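Local coordinates for protein catalase (Corynebacterium glutamicum, PDB 4B7H) that breaks hydrogen peroxide down to water and oxygen at a buried haem, an activity that nitric oxide inhibits, at residues F147-G152 with D342-Q346; A327-G331 with R348-A353. One frame throughout, in Å; residues are numbered along the deposited sequence.

Contact 1. Residues F147-G152 with D342-Q346; sequences FFLRDG and DRMLQ. With HEM (protoporphyrin IX containing Fe), chain E.
Met344 runs along the backbone of residues 147-152 and ends against Phe147. Its CB lies near the haem vinyl carbon CBB. CG is pressed to the carbonyl side of the loop, with Met344 CG 3.4 Å from Leu149 O, a buried oxygen for which the model offers no polar partner. The next atom, Met344 SD, sits 3.4 Å from Asp151 C, over the peptide that links Asp151 to Gly152. CE then turns into an apolar corner: Met344 CE is 3.6 Å from Phe147 CD2 and also meets Leu149 CB and the haem vinyl carbon CAB. This path needs bends at both chi2 (-79°) and chi3, which fold the thioether back along the loop. On the Phe147 ring the methyl arrives at the edge, near the ring plane, while haem methyl CMC covers one face and Phe148 CD2 the other.

The polar link across the contact is weak, and both ends have stronger partners elsewhere: Ala442 O for Arg343, Ser36 of a second subunit for Asp151. Arg343 NH1 reaches Asp151 OD2 at 3.4 Å, a fairly straight bond (163°) within a salt bridge, although the two planes stand 78° apart. Water 1 joins the backbones, accepting from Gly152 N at 2.9 Å and donating to Arg343 O at 2.8 Å.

Asp342 N-caps the helix, its OD1 accepting from Leu345 N at 3.1 Å. The contact thus sets the start of helix 343-359 against the loop between strand 135-142 and helix 155-162, with Phe148 facing helix 187-194.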
ATOM      1  N   PHE A 147      -1.981 -22.232 -25.742  1.00  8.68           N
ATOM      2  CA  PHE A 147      -1.595 -22.132 -24.333  1.00  8.73           C
ATOM      3  C   PHE A 147      -2.029 -23.392 -23.596  1.00  8.68           C
ATOM      4  O   PHE A 147      -2.676 -24.263 -24.183  1.00  9.63           O
ATOM      5  CB  PHE A 147      -2.204 -20.886 -23.692  1.00 10.01           C
ATOM      6  CG  PHE A 147      -1.479 -20.405 -22.452  1.00 10.07           C
ATOM      7  CD1 PHE A 147      -0.183 -19.919 -22.538  1.00 11.68           C
ATOM      8  CD2 PHE A 147      -2.115 -20.394 -21.217  1.00 11.12           C
ATOM      9  CE1 PHE A 147       0.490 -19.452 -21.402  1.00 12.51           C
ATOM     10  CE2 PHE A 147      -1.454 -19.931 -20.077  1.00 12.57           C
ATOM     11  CZ  PHE A 147      -0.153 -19.451 -20.176  1.00 13.61           C
ATOM     12  N   PHE A 148      -1.689 -23.462 -22.309  1.00  9.84           N
ATOM     13  CA  PHE A 148      -1.788 -24.687 -21.523  1.00  9.80           C
ATOM     14  C   PHE A 148      -3.199 -25.056 -21.071  1.00  9.50           C
ATOM     15  O   PHE A 148      -3.426 -26.197 -20.659  1.00  9.97           O
ATOM     16  CB  PHE A 148      -0.947 -24.567 -20.248  1.00 10.10           C
ATOM     17  CG  PHE A 148       0.515 -24.274 -20.481  1.00  8.59           C
ATOM     18  CD1 PHE A 148       1.434 -25.311 -20.611  1.00  9.59           C
ATOM     19  CD2 PHE A 148       0.979 -22.959 -20.508  1.00  8.77           C
ATOM     20  CE1 PHE A 148       2.794 -25.042 -20.794  1.00  9.47           C
ATOM     21  CE2 PHE A 148       2.340 -22.684 -20.689  1.00  9.05           C
ATOM     22  CZ  PHE A 148       3.240 -23.728 -20.826  1.00  9.69           C
ATOM     23  N   LEU A 149      -4.123 -24.093 -21.087  1.00  9.19           N
ATOM     24  CA  LEU A 149      -5.420 -24.281 -20.426  1.00  9.28           C
ATOM     25  C   LEU A 149      -6.537 -23.640 -21.217  1.00  8.87           C
ATOM     26  O   LEU A 149      -6.279 -22.784 -22.069  1.00  9.52           O
ATOM     27  CB  LEU A 149      -5.410 -23.660 -19.027  1.00  8.77           C
ATOM     28  CG  LEU A 149      -4.359 -24.125 -18.020  1.00 10.09           C
ATOM     29  CD1 LEU A 149      -4.309 -23.149 -16.855  1.00 10.76           C
ATOM     30  CD2 LEU A 149      -4.641 -25.555 -17.543  1.00 10.87           C
ATOM     31  N   ARG A 150      -7.776 -24.049 -20.935  1.00  8.27           N
ATOM     32  CA  ARG A 150      -8.946 -23.455 -21.585  1.00  8.24           C
ATOM     33  C   ARG A 150      -9.936 -22.852 -20.591  1.00  8.98           C
ATOM     34  O   ARG A 150     -11.062 -22.488 -20.957  1.00 10.16           O
ATOM     35  CB  ARG A 150      -9.645 -24.468 -22.512  1.00  9.51           C
ATOM     36  CG  ARG A 150     -10.217 -25.701 -21.814  1.00  9.74           C
ATOM     37  CD  ARG A 150     -10.826 -26.683 -22.823  1.00  9.63           C
ATOM     38  NE  ARG A 150      -9.803 -27.284 -23.683  1.00  9.63           N
ATOM     39  CZ  ARG A 150      -9.323 -28.523 -23.570  1.00  9.85           C
ATOM     40  NH1 ARG A 150      -9.770 -29.348 -22.623  1.00 10.45           N
ATOM     41  NH2 ARG A 150      -8.394 -28.942 -24.422  1.00 10.20           N
ATOM     42  N   ASP A 151      -9.523 -22.715 -19.338  1.00  9.10           N
ATOM     43  CA  ASP A 151     -10.396 -22.083 -18.360  1.00  9.32           C
ATOM     44  C   ASP A 151      -9.558 -21.340 -17.335  1.00  8.38           C
ATOM     45  O   ASP A 151      -8.631 -21.904 -16.747  1.00  9.02           O
ATOM     46  CB  ASP A 151     -11.283 -23.142 -17.696  1.00  9.38           C
ATOM     47  CG  ASP A 151     -12.531 -22.558 -17.073  1.00 10.87           C
ATOM     48  OD1 ASP A 151     -12.396 -21.568 -16.325  1.00 11.51           O
ATOM     49  OD2 ASP A 151     -13.645 -23.089 -17.321  1.00 10.53           O
ATOM     50  N   GLY A 152      -9.882 -20.064 -17.128  1.00  8.63           N
ATOM     51  CA  GLY A 152      -9.137 -19.226 -16.207  1.00  8.20           C
ATOM     52  C   GLY A 152      -9.157 -19.706 -14.772  1.00  7.77           C
ATOM     53  O   GLY A 152      -8.267 -19.366 -13.993  1.00  8.71           O
ATOM     54  N   ASP A 342     -13.885 -17.389 -25.459  1.00 10.50           N
ATOM     55  CA  ASP A 342     -12.704 -18.063 -24.941  1.00  9.38           C
ATOM     56  C   ASP A 342     -12.638 -17.708 -23.450  1.00  9.77           C
ATOM     57  O   ASP A 342     -12.431 -16.544 -23.089  1.00  9.18           O
ATOM     58  CB  ASP A 342     -11.482 -17.556 -25.718  1.00  8.80           C
ATOM     59  CG  ASP A 342     -10.166 -18.101 -25.205  1.00  9.54           C
ATOM     60  OD1 ASP A 342     -10.032 -18.397 -23.996  1.00  9.53           O
ATOM     61  OD2 ASP A 342      -9.234 -18.203 -26.029  1.00  9.97           O
ATOM     62  N   ARG A 343     -12.833 -18.701 -22.582  1.00  8.20           N
ATOM     63  CA  ARG A 343     -12.936 -18.438 -21.147  1.00 10.10           C
ATOM     64  C   ARG A 343     -11.624 -17.935 -20.550  1.00  9.56           C
ATOM     65  O   ARG A 343     -11.633 -17.208 -19.549  1.00  9.94           O
ATOM     66  CB  ARG A 343     -13.424 -19.677 -20.390  1.00 10.69           C
ATOM     67  CG  ARG A 343     -14.779 -20.171 -20.848  1.00 10.13           C
ATOM     68  CD  ARG A 343     -15.174 -21.424 -20.113  1.00 11.97           C
ATOM     69  NE  ARG A 343     -16.323 -22.039 -20.757  1.00 10.75           N
ATOM     70  CZ  ARG A 343     -16.781 -23.242 -20.440  1.00 10.84           C
ATOM     71  NH1 ARG A 343     -16.181 -23.935 -19.482  1.00 11.38           N
ATOM     72  NH2 ARG A 343     -17.823 -23.752 -21.085  1.00 11.55           N
ATOM     73  N   MET A 344     -10.498 -18.334 -21.138  1.00  9.22           N
ATOM     74  CA  MET A 344      -9.207 -17.821 -20.690  1.00  8.66           C
ATOM     75  C   MET A 344      -9.150 -16.322 -20.948  1.00  8.28           C
ATOM     76  O   MET A 344      -8.828 -15.535 -20.050  1.00  8.62           O
ATOM     77  CB  MET A 344      -8.065 -18.546 -21.400  1.00  8.82           C
ATOM     78  CG  MET A 344      -7.936 -20.017 -21.004  1.00  9.43           C
ATOM     79  SD  MET A 344      -7.109 -20.262 -19.428  1.00  9.84           S
ATOM     80  CE  MET A 344      -5.423 -19.985 -19.956  1.00 10.50           C
ATOM     81  N   LEU A 345      -9.485 -15.926 -22.172  1.00  8.12           N
ATOM     82  CA  LEU A 345      -9.518 -14.516 -22.534  1.00  8.13           C
ATOM     83  C   LEU A 345     -10.440 -13.735 -21.599  1.00  9.25           C
ATOM     84  O   LEU A 345     -10.073 -12.664 -21.106  1.00  9.13           O
ATOM     85  CB  LEU A 345      -9.955 -14.342 -23.987  1.00  9.02           C
ATOM     86  CG  LEU A 345     -10.160 -12.901 -24.458  1.00  9.06           C
ATOM     87  CD1 LEU A 345      -8.883 -12.058 -24.265  1.00 10.12           C
ATOM     88  CD2 LEU A 345     -10.648 -12.910 -25.914  1.00  9.38           C
ATOM     89  N   GLN A 346     -11.623 -14.275 -21.320  1.00  8.77           N
ATOM     90  CA  GLN A 346     -12.584 -13.543 -20.501  1.00  8.78           C
ATOM     91  C   GLN A 346     -12.077 -13.334 -19.071  1.00  9.12           C
ATOM     92  O   GLN A 346     -12.286 -12.275 -18.483  1.00  9.23           O
ATOM     93  CB  GLN A 346     -13.968 -14.201 -20.567  1.00  8.87           C
ATOM     94  CG  GLN A 346     -14.499 -14.195 -21.998  1.00  9.79           C
ATOM     95  CD  GLN A 346     -16.008 -14.120 -22.110  1.00  9.59           C
ATOM     96  OE1 GLN A 346     -16.732 -14.029 -21.111  1.00  9.46           O
ATOM     97  NE2 GLN A 346     -16.496 -14.148 -23.349  1.00  9.52           N
TER
HETATM   98  CHA HEM E1517       1.114 -11.192 -17.451  1.00  7.78           C
HETATM   99  CHB HEM E1517      -3.117 -13.038 -15.962  1.00  7.76           C
HETATM  100  CHC HEM E1517      -2.987 -16.143 -19.673  1.00  9.27           C
HETATM  101  CHD HEM E1517       0.258 -13.279 -21.782  1.00  9.14           C
HETATM  102  C1A HEM E1517      -0.024 -11.428 -16.720  1.00  7.47           C
HETATM  103  C2A HEM E1517      -0.439 -10.700 -15.536  1.00  7.68           C
HETATM  104  C3A HEM E1517      -1.617 -11.209 -15.145  1.00  7.97           C
HETATM  105  C4A HEM E1517      -1.978 -12.271 -16.052  1.00  8.32           C
HETATM  106  CMA HEM E1517      -2.490 -10.788 -13.958  1.00  9.58           C
HETATM  107  CAA HEM E1517       0.351  -9.541 -14.887  1.00  8.05           C
HETATM  108  CBA HEM E1517      -0.045  -8.230 -15.550  1.00  8.60           C
HETATM  109  CGA HEM E1517       0.533  -7.026 -14.854  1.00  7.98           C
HETATM  110  O1A HEM E1517       0.905  -6.069 -15.578  1.00  8.10           O
HETATM  111  O2A HEM E1517       0.624  -6.995 -13.599  1.00  8.16           O
HETATM  112  C1B HEM E1517      -3.450 -14.064 -16.817  1.00  7.39           C
HETATM  113  C2B HEM E1517      -4.588 -14.945 -16.685  1.00  8.68           C
HETATM  114  C3B HEM E1517      -4.531 -15.823 -17.708  1.00  8.92           C
HETATM  115  C4B HEM E1517      -3.376 -15.495 -18.514  1.00  7.95           C
HETATM  116  CMB HEM E1517      -5.619 -14.855 -15.542  1.00  8.92           C
HETATM  117  CAB HEM E1517      -5.489 -16.969 -18.086  1.00 10.08           C
HETATM  118  CBB HEM E1517      -6.783 -16.951 -17.766  1.00 10.92           C
HETATM  119  C1C HEM E1517      -2.220 -15.541 -20.655  1.00  8.57           C
HETATM  120  C2C HEM E1517      -2.241 -15.805 -22.086  1.00  9.59           C
HETATM  121  C3C HEM E1517      -1.329 -14.997 -22.656  1.00  8.77           C
HETATM  122  C4C HEM E1517      -0.735 -14.198 -21.605  1.00  9.12           C
HETATM  123  CMC HEM E1517      -3.146 -16.852 -22.780  1.00 10.92           C
HETATM  124  CAC HEM E1517      -0.959 -14.806 -24.147  1.00  9.86           C
HETATM  125  CBC HEM E1517      -1.833 -15.022 -25.145  1.00 13.07           C
HETATM  126  C1D HEM E1517       0.824 -12.522 -20.793  1.00  8.53           C
HETATM  127  C2D HEM E1517       1.934 -11.655 -21.020  1.00  8.01           C
HETATM  128  C3D HEM E1517       2.211 -11.002 -19.694  1.00  8.30           C
HETATM  129  C4D HEM E1517       1.232 -11.524 -18.779  1.00  7.03           C
HETATM  130  CMD HEM E1517       2.693 -11.444 -22.329  1.00  8.89           C
HETATM  131  CAD HEM E1517       3.298  -9.970 -19.434  1.00  8.20           C
HETATM  132  CBD HEM E1517       2.824  -8.624 -19.978  1.00  8.51           C
HETATM  133  CGD HEM E1517       3.974  -7.681 -19.783  1.00  8.26           C
HETATM  134  O1D HEM E1517       3.853  -6.718 -18.985  1.00  8.79           O
HETATM  135  O2D HEM E1517       5.036  -7.907 -20.416  1.00  8.20           O
HETATM  136  NA  HEM E1517      -0.990 -12.379 -17.018  1.00  7.83           N
HETATM  137  NB  HEM E1517      -2.728 -14.421 -17.935  1.00  7.70           N
HETATM  138  NC  HEM E1517      -1.290 -14.547 -20.397  1.00  8.80           N
HETATM  139  ND  HEM E1517       0.433 -12.434 -19.460  1.00  7.78           N
HETATM  140 FE   HEM E1517      -1.105 -13.481 -18.694  1.00  7.93          FE
HETATM  141  O   HOH W   1     -12.228 -18.376 -17.020  1.00 10.25           O

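Contact 2. Residues A327-G331 with R348-A353; sequences ALDPG and RIFAYA. With HEM (protoporphyrin IX containing Fe), chain E.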
ATOM      1  N   ALA A 327       1.671  -1.043 -18.015  1.00  7.25           N
ATOM      2  CA  ALA A 327       0.553  -1.858 -17.561  1.00  6.38           C
ATOM      3  C   ALA A 327      -0.161  -2.401 -18.787  1.00  7.45           C
ATOM      4  O   ALA A 327      -1.160  -1.838 -19.247  1.00  7.86           O
ATOM      5  CB  ALA A 327      -0.400  -1.015 -16.703  1.00  7.75           C
ATOM      6  N   LEU A 328       0.385  -3.469 -19.355  1.00  7.05           N
ATOM      7  CA  LEU A 328      -0.168  -4.027 -20.586  1.00  7.75           C
ATOM      8  C   LEU A 328      -1.369  -4.897 -20.226  1.00  7.50           C
ATOM      9  O   LEU A 328      -1.325  -5.648 -19.256  1.00  8.60           O
ATOM     10  CB  LEU A 328       0.912  -4.806 -21.337  1.00  8.86           C
ATOM     11  CG  LEU A 328       2.004  -3.871 -21.893  1.00  9.19           C
ATOM     12  CD1 LEU A 328       3.325  -4.592 -22.147  1.00 10.35           C
ATOM     13  CD2 LEU A 328       1.532  -3.184 -23.179  1.00 11.43           C
ATOM     14  N   ASP A 329      -2.447  -4.783 -20.992  1.00  7.56           N
ATOM     15  CA  ASP A 329      -3.736  -5.314 -20.555  1.00  7.30           C
ATOM     16  C   ASP A 329      -4.590  -5.681 -21.773  1.00  6.94           C
ATOM     17  O   ASP A 329      -4.910  -4.816 -22.582  1.00  7.54           O
ATOM     18  CB  ASP A 329      -4.401  -4.225 -19.701  1.00  7.48           C
ATOM     19  CG  ASP A 329      -5.813  -4.562 -19.256  1.00  8.01           C
ATOM     20  OD1 ASP A 329      -6.296  -5.693 -19.486  1.00  9.14           O
ATOM     21  OD2 ASP A 329      -6.444  -3.669 -18.643  1.00 10.13           O
ATOM     22  N   PRO A 330      -4.976  -6.969 -21.905  1.00  7.30           N
ATOM     23  CA  PRO A 330      -5.768  -7.368 -23.080  1.00  7.49           C
ATOM     24  C   PRO A 330      -7.146  -6.711 -23.094  1.00  7.94           C
ATOM     25  O   PRO A 330      -7.801  -6.665 -24.136  1.00  8.73           O
ATOM     26  CB  PRO A 330      -5.884  -8.898 -22.939  1.00  8.91           C
ATOM     27  CG  PRO A 330      -5.662  -9.167 -21.493  1.00  8.47           C
ATOM     28  CD  PRO A 330      -4.697  -8.112 -21.016  1.00  7.37           C
ATOM     29  N   GLY A 331      -7.580  -6.193 -21.948  1.00  8.03           N
ATOM     30  CA  GLY A 331      -8.829  -5.451 -21.879  1.00  7.99           C
ATOM     31  C   GLY A 331      -8.759  -4.073 -22.514  1.00  8.26           C
ATOM     32  O   GLY A 331      -9.787  -3.404 -22.681  1.00  9.11           O
ATOM     33  N   ARG A 348      -8.815 -13.121 -18.339  1.00  7.49           N
ATOM     34  CA  ARG A 348      -7.759 -12.128 -18.517  1.00  8.69           C
ATOM     35  C   ARG A 348      -8.296 -10.699 -18.551  1.00  8.80           C
ATOM     36  O   ARG A 348      -7.663  -9.787 -18.022  1.00  8.91           O
ATOM     37  CB  ARG A 348      -6.972 -12.400 -19.793  1.00  8.06           C
ATOM     38  CG  ARG A 348      -6.200 -13.699 -19.777  1.00  7.69           C
ATOM     39  CD  ARG A 348      -5.456 -13.887 -21.088  1.00  8.31           C
ATOM     40  NE  ARG A 348      -4.310 -12.987 -21.178  1.00  7.15           N
ATOM     41  CZ  ARG A 348      -3.832 -12.476 -22.312  1.00  7.57           C
ATOM     42  NH1 ARG A 348      -4.408 -12.756 -23.479  1.00  8.81           N
ATOM     43  NH2 ARG A 348      -2.777 -11.665 -22.278  1.00  8.44           N
ATOM     44  N   ILE A 349      -9.463 -10.503 -19.162  1.00  8.78           N
ATOM     45  CA  ILE A 349     -10.016  -9.154 -19.281  1.00  9.66           C
ATOM     46  C   ILE A 349     -10.244  -8.537 -17.894  1.00  9.44           C
ATOM     47  O   ILE A 349     -10.132  -7.319 -17.714  1.00 10.61           O
ATOM     48  CB  ILE A 349     -11.295  -9.159 -20.151  1.00 10.35           C
ATOM     49  CG1 ILE A 349     -10.978  -9.643 -21.578  1.00 11.56           C
ATOM     50  CG2 ILE A 349     -11.943  -7.784 -20.196  1.00 12.40           C
ATOM     51  CD1 ILE A 349      -9.959  -8.796 -22.331  1.00 13.03           C
ATOM     52  N   PHE A 350     -10.512  -9.380 -16.900  1.00  8.76           N
ATOM     53  CA  PHE A 350     -10.567  -8.919 -15.519  1.00  9.21           C
ATOM     54  C   PHE A 350      -9.183  -8.778 -14.861  1.00  9.48           C
ATOM     55  O   PHE A 350      -8.886  -7.776 -14.206  1.00  9.33           O
ATOM     56  CB  PHE A 350     -11.429  -9.850 -14.657  1.00 10.00           C
ATOM     57  CG  PHE A 350     -11.214  -9.644 -13.185  1.00 10.26           C
ATOM     58  CD1 PHE A 350     -11.703  -8.505 -12.561  1.00 13.40           C
ATOM     59  CD2 PHE A 350     -10.477 -10.551 -12.437  1.00 10.59           C
ATOM     60  CE1 PHE A 350     -11.483  -8.277 -11.212  1.00 14.11           C
ATOM     61  CE2 PHE A 350     -10.256 -10.329 -11.081  1.00 11.51           C
ATOM     62  CZ  PHE A 350     -10.762  -9.193 -10.470  1.00 13.21           C
ATOM     63  N   ALA A 351      -8.348  -9.795 -15.035  1.00  7.94           N
ATOM     64  CA  ALA A 351      -7.191 -10.004 -14.174  1.00  7.50           C
ATOM     65  C   ALA A 351      -6.074  -8.973 -14.254  1.00  6.91           C
ATOM     66  O   ALA A 351      -5.430  -8.701 -13.245  1.00  7.65           O
ATOM     67  CB  ALA A 351      -6.629 -11.391 -14.400  1.00  9.12           C
ATOM     68  N   TYR A 352      -5.816  -8.415 -15.433  1.00  7.08           N
ATOM     69  CA  TYR A 352      -4.620  -7.580 -15.588  1.00  7.02           C
ATOM     70  C   TYR A 352      -4.762  -6.243 -14.875  1.00  6.83           C
ATOM     71  O   TYR A 352      -3.887  -5.866 -14.089  1.00  7.79           O
ATOM     72  CB  TYR A 352      -4.250  -7.373 -17.058  1.00  7.54           C
ATOM     73  CG  TYR A 352      -3.712  -8.625 -17.718  1.00  6.67           C
ATOM     74  CD1 TYR A 352      -4.504  -9.769 -17.838  1.00  7.41           C
ATOM     75  CD2 TYR A 352      -2.427  -8.667 -18.230  1.00  7.02           C
ATOM     76  CE1 TYR A 352      -4.017 -10.915 -18.432  1.00  7.67           C
ATOM     77  CE2 TYR A 352      -1.939  -9.811 -18.850  1.00  7.39           C
ATOM     78  CZ  TYR A 352      -2.739 -10.932 -18.937  1.00  6.81           C
ATOM     79  OH  TYR A 352      -2.271 -12.068 -19.550  1.00  7.91           O
ATOM     80  N   ALA A 353      -5.861  -5.535 -15.140  1.00  7.07           N
ATOM     81  CA  ALA A 353      -6.123  -4.270 -14.469  1.00  6.94           C
ATOM     82  C   ALA A 353      -6.216  -4.485 -12.966  1.00  7.33           C
ATOM     83  O   ALA A 353      -5.776  -3.648 -12.187  1.00  8.13           O
ATOM     84  CB  ALA A 353      -7.395  -3.630 -14.996  1.00  7.00           C
TER
HETATM   85  CHA HEM E1517       1.114 -11.192 -17.451  1.00  7.78           C
HETATM   86  CHB HEM E1517      -3.117 -13.038 -15.962  1.00  7.76           C
HETATM   87  CHC HEM E1517      -2.987 -16.143 -19.673  1.00  9.27           C
HETATM   88  CHD HEM E1517       0.258 -13.279 -21.782  1.00  9.14           C
HETATM   89  C1A HEM E1517      -0.024 -11.428 -16.720  1.00  7.47           C
HETATM   90  C2A HEM E1517      -0.439 -10.700 -15.536  1.00  7.68           C
HETATM   91  C3A HEM E1517      -1.617 -11.209 -15.145  1.00  7.97           C
HETATM   92  C4A HEM E1517      -1.978 -12.271 -16.052  1.00  8.32           C
HETATM   93  CMA HEM E1517      -2.490 -10.788 -13.958  1.00  9.58           C
HETATM   94  CAA HEM E1517       0.351  -9.541 -14.887  1.00  8.05           C
HETATM   95  CBA HEM E1517      -0.045  -8.230 -15.550  1.00  8.60           C
HETATM   96  CGA HEM E1517       0.533  -7.026 -14.854  1.00  7.98           C
HETATM   97  O1A HEM E1517       0.905  -6.069 -15.578  1.00  8.10           O
HETATM   98  O2A HEM E1517       0.624  -6.995 -13.599  1.00  8.16           O
HETATM   99  C1B HEM E1517      -3.450 -14.064 -16.817  1.00  7.39           C
HETATM  100  C2B HEM E1517      -4.588 -14.945 -16.685  1.00  8.68           C
HETATM  101  C3B HEM E1517      -4.531 -15.823 -17.708  1.00  8.92           C
HETATM  102  C4B HEM E1517      -3.376 -15.495 -18.514  1.00  7.95           C
HETATM  103  CMB HEM E1517      -5.619 -14.855 -15.542  1.00  8.92           C
HETATM  104  CAB HEM E1517      -5.489 -16.969 -18.086  1.00 10.08           C
HETATM  105  CBB HEM E1517      -6.783 -16.951 -17.766  1.00 10.92           C
HETATM  106  C1C HEM E1517      -2.220 -15.541 -20.655  1.00  8.57           C
HETATM  107  C2C HEM E1517      -2.241 -15.805 -22.086  1.00  9.59           C
HETATM  108  C3C HEM E1517      -1.329 -14.997 -22.656  1.00  8.77           C
HETATM  109  C4C HEM E1517      -0.735 -14.198 -21.605  1.00  9.12           C
HETATM  110  CMC HEM E1517      -3.146 -16.852 -22.780  1.00 10.92           C
HETATM  111  CAC HEM E1517      -0.959 -14.806 -24.147  1.00  9.86           C
HETATM  112  CBC HEM E1517      -1.833 -15.022 -25.145  1.00 13.07           C
HETATM  113  C1D HEM E1517       0.824 -12.522 -20.793  1.00  8.53           C
HETATM  114  C2D HEM E1517       1.934 -11.655 -21.020  1.00  8.01           C
HETATM  115  C3D HEM E1517       2.211 -11.002 -19.694  1.00  8.30           C
HETATM  116  C4D HEM E1517       1.232 -11.524 -18.779  1.00  7.03           C
HETATM  117  CMD HEM E1517       2.693 -11.444 -22.329  1.00  8.89           C
HETATM  118  CAD HEM E1517       3.298  -9.970 -19.434  1.00  8.20           C
HETATM  119  CBD HEM E1517       2.824  -8.624 -19.978  1.00  8.51           C
HETATM  120  CGD HEM E1517       3.974  -7.681 -19.783  1.00  8.26           C
HETATM  121  O1D HEM E1517       3.853  -6.718 -18.985  1.00  8.79           O
HETATM  122  O2D HEM E1517       5.036  -7.907 -20.416  1.00  8.20           O
HETATM  123  NA  HEM E1517      -0.990 -12.379 -17.018  1.00  7.83           N
HETATM  124  NB  HEM E1517      -2.728 -14.421 -17.935  1.00  7.70           N
HETATM  125  NC  HEM E1517      -1.290 -14.547 -20.397  1.00  8.80           N
HETATM  126  ND  HEM E1517       0.433 -12.434 -19.460  1.00  7.78           N
HETATM  127 FE   HEM E1517      -1.105 -13.481 -18.694  1.00  7.93          FE
HETATM  128  O   HOH W   2      -7.552  -6.511 -17.226  1.00  9.86           O
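The Tyr352 ring lies between Pro330 and the haem: Pro330 CD stands over the centre of one face, and haem C4A lies under the opposite face, offset toward the rim. The proline contact is a CH-pi interaction, with Pro330 CD 3.5 Å from the centroid of the Tyr352 ring and 12° off its normal. Arg348 is sandwiched in a similar way. Pro330 CG covers one face of its guanidinium, 3.9 Å from Arg348 CZ, and haem C3C covers the other. At the guanidinium edge, in plane, is Tyr352 OH, gripped side-on by two nitrogens: Arg348 NE and Arg348 NH2 each donate to Tyr352 OH at 2.8 Å. A bend at chi3 (73°) turns the arginine so that this edge meets the oxygen. Tyr352 OH binds the haem iron at 2.0 Å, and the metal and the two in-plane N-H bonds together hold the oxygen in position. His212 and Val140 O take further N-H groups of Arg348.

On the backbone side of Tyr352, Asp329 OD1 accepts from Gly331 N at 2.8 Å, forming an Asx turn; the donor comes from above the carboxylate plane, 60° out of it. The same oxygen meets Tyr352 CB, and water 2 links the loop to the helix, lying 2.7 Å from Asp329 OD1 and accepting from Ala353 N. Ile349 CD1 packs near Pro330 CB and beside the Pro330-Gly331 peptide, 3.5 Å from Pro330 O.

This is the proximal haem site of the catalase fold, in which a helix supplies a tyrosine ligand to iron and an arginine one turn earlier bonds its oxygen.

In the fold
Both contacts are buried, and both bring a loop against helix 343-359 where it borders the haem. Contact 1 uses the first turn of that helix and meets the porphyrin rim through a vinyl and a methyl group; contact 2 uses the following turns and reaches the iron itself. Their centres lie 14 Å apart, with contact 2 nearer the middle of the chain. The chemistry follows: contact 1 combines thioether packing with a salt bridge whose hydrogen bond is weak and whose partners also bond a second subunit, whereas contact 2 sets Pro330 over the faces of a tyrosine ring and a guanidinium, the former as a CH-pi contact, and has no direct hydrogen bond between its segments. A water spans each: backbone to backbone in contact 1, carboxylate to helix backbone in contact 2.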